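Local coordinates for carbohydrate deacetylase Agd3 (Neosartorya fumigata, PDB 6NWZ), which probably removes acetyl groups from the biofilm exopolysaccharide galactosaminogalactan as a carbohydrate esterase, at residues 493-497 with 523-527. Sequence-based numbering, arbitrary orientation.
Sequences ATRIY and LLAVE
E527 grips R495 twice through a single carboxylate oxygen. OE2 of E527 accepts a hydrogen bond from NH1 of R495 at 2.6 Å, part of a salt bridge. OE2 of E527 also accepts a hydrogen bond from the backbone N of R495 at 2.9 Å, with an N-H...O angle of 157°. The two donors reach OE2 from opposite faces of the carboxylate. The guanidinium meets this oxygen at its edge, near its own plane, and the two flat groups are turned 59° apart. One face of the guanidinium lies against V526, whose CG2 is 3.4 Å from CZ of R495. The R495 chain is extended from CG to NE, then turns about the CD-NE bond (chi4 86°), which brings NH1 back to the carboxylate. At the root of the arginine chain, CD1 of L523 packs 3.8 Å from CB of R495. CD2 of L523 meets CD1 of I496 at 3.9 Å. In the deacetylase domain, this contact ties the loop after strand 487-492 to helix 520-536. That strand belongs to a mixed sheet and runs parallel to strand 542-546. OE1 of E527 passes T494, 3.7 Å from its CB, and is hydrogen-bonded by NE1 of W573. Both carboxylate oxygens are therefore engaged, which limits rotation of the group. W573 also touches T494 and I496, while W510 of helix 503-513 packs on R495 and L523. Further along helix 520-536, D530 and H534 bind a zinc ion, about 6 Å from the E527 side chain.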
loop_
_atom_site.group_PDB
_atom_site.type_symbol
_atom_site.label_atom_id
_atom_site.label_comp_id
_atom_site.label_asym_id
_atom_site.label_seq_id
_atom_site.Cartn_x
_atom_site.Cartn_y
_atom_site.Cartn_z
ATOM N N ALA A 493 1.826 -4.882 -10.006
ATOM C CA ALA A 493 2.766 -5.476 -10.942
ATOM C C ALA A 493 4.004 -4.597 -11.040
ATOM O O ALA A 493 3.945 -3.384 -10.822
ATOM C CB ALA A 493 2.137 -5.650 -12.325
ATOM N N THR A 494 5.131 -5.220 -11.363
ATOM C CA THR A 494 6.405 -4.523 -11.452
ATOM C C THR A 494 7.028 -4.784 -12.815
ATOM O O THR A 494 6.594 -5.663 -13.566
ATOM C CB THR A 494 7.365 -4.966 -10.340
ATOM O OG1 THR A 494 7.684 -6.353 -10.515
ATOM C CG2 THR A 494 6.720 -4.778 -8.979
ATOM N N ARG A 495 8.063 -4.005 -13.128
ATOM C CA ARG A 495 8.856 -4.212 -14.334
ATOM C C ARG A 495 9.830 -5.376 -14.205
ATOM O O ARG A 495 10.604 -5.627 -15.139
ATOM C CB ARG A 495 9.608 -2.926 -14.690
ATOM C CG ARG A 495 8.686 -1.802 -15.134
ATOM C CD ARG A 495 9.347 -0.441 -15.027
ATOM N NE ARG A 495 8.403 0.636 -15.314
ATOM C CZ ARG A 495 7.599 1.187 -14.410
ATOM N NH1 ARG A 495 7.622 0.766 -13.151
ATOM N NH2 ARG A 495 6.772 2.161 -14.762
ATOM N N ILE A 496 9.824 -6.078 -13.072
ATOM C CA ILE A 496 10.495 -7.365 -12.953
ATOM C C ILE A 496 9.537 -8.406 -13.517
ATOM O O ILE A 496 8.650 -8.898 -12.810
ATOM C CB ILE A 496 10.880 -7.675 -11.495
ATOM C CG1 ILE A 496 11.628 -6.492 -10.875
ATOM C CG2 ILE A 496 11.723 -8.933 -11.422
ATOM C CD1 ILE A 496 12.904 -6.120 -11.601
ATOM N N TYR A 497 9.699 -8.733 -14.795
ATOM C CA TYR A 497 8.669 -9.451 -15.531
ATOM C C TYR A 497 8.697 -10.949 -15.232
ATOM O O TYR A 497 9.711 -11.515 -14.810
ATOM C CB TYR A 497 8.820 -9.201 -17.030
ATOM C CG TYR A 497 8.635 -7.749 -17.415
ATOM C CD1 TYR A 497 7.385 -7.144 -17.329
ATOM C CD2 TYR A 497 9.707 -6.980 -17.849
ATOM C CE1 TYR A 497 7.204 -5.815 -17.674
ATOM C CE2 TYR A 497 9.536 -5.647 -18.198
ATOM C CZ TYR A 497 8.281 -5.071 -18.108
ATOM O OH TYR A 497 8.091 -3.749 -18.448
ATOM N N LEU A 523 15.659 1.193 -14.560
ATOM C CA LEU A 523 14.413 0.488 -14.271
ATOM C C LEU A 523 14.136 0.465 -12.774
ATOM O O LEU A 523 12.998 0.684 -12.341
ATOM C CB LEU A 523 14.474 -0.936 -14.836
ATOM C CG LEU A 523 13.274 -1.877 -14.667
ATOM C CD1 LEU A 523 13.231 -2.861 -15.823
ATOM C CD2 LEU A 523 13.316 -2.634 -13.342
ATOM N N LEU A 524 15.165 0.197 -11.968
ATOM C CA LEU A 524 14.998 0.204 -10.521
ATOM C C LEU A 524 14.662 1.598 -10.001
ATOM O O LEU A 524 13.944 1.730 -9.001
ATOM C CB LEU A 524 16.263 -0.334 -9.850
ATOM C CG LEU A 524 16.567 -1.821 -10.049
ATOM C CD1 LEU A 524 17.960 -2.158 -9.535
ATOM C CD2 LEU A 524 15.516 -2.692 -9.363
ATOM N N ALA A 525 15.159 2.644 -10.665
ATOM C CA ALA A 525 14.864 4.005 -10.225
ATOM C C ALA A 525 13.379 4.320 -10.369
ATOM O O ALA A 525 12.764 4.880 -9.453
ATOM C CB ALA A 525 15.708 5.010 -11.004
ATOM N N VAL A 526 12.782 3.966 -11.512
ATOM C CA VAL A 526 11.355 4.229 -11.685
ATOM C C VAL A 526 10.533 3.306 -10.792
ATOM O O VAL A 526 9.461 3.693 -10.311
ATOM C CB VAL A 526 10.941 4.119 -13.171
ATOM C CG1 VAL A 526 12.071 4.567 -14.077
ATOM C CG2 VAL A 526 10.500 2.715 -13.528
ATOM N N GLU A 527 11.023 2.092 -10.528
ATOM C CA GLU A 527 10.336 1.223 -9.579
ATOM C C GLU A 527 10.403 1.785 -8.167
ATOM O O GLU A 527 9.453 1.627 -7.392
ATOM C CB GLU A 527 10.933 -0.183 -9.617
ATOM C CG GLU A 527 10.521 -0.987 -10.830
ATOM C CD GLU A 527 9.045 -1.333 -10.821
ATOM O OE1 GLU A 527 8.484 -1.542 -9.722
ATOM O OE2 GLU A 527 8.447 -1.396 -11.916
#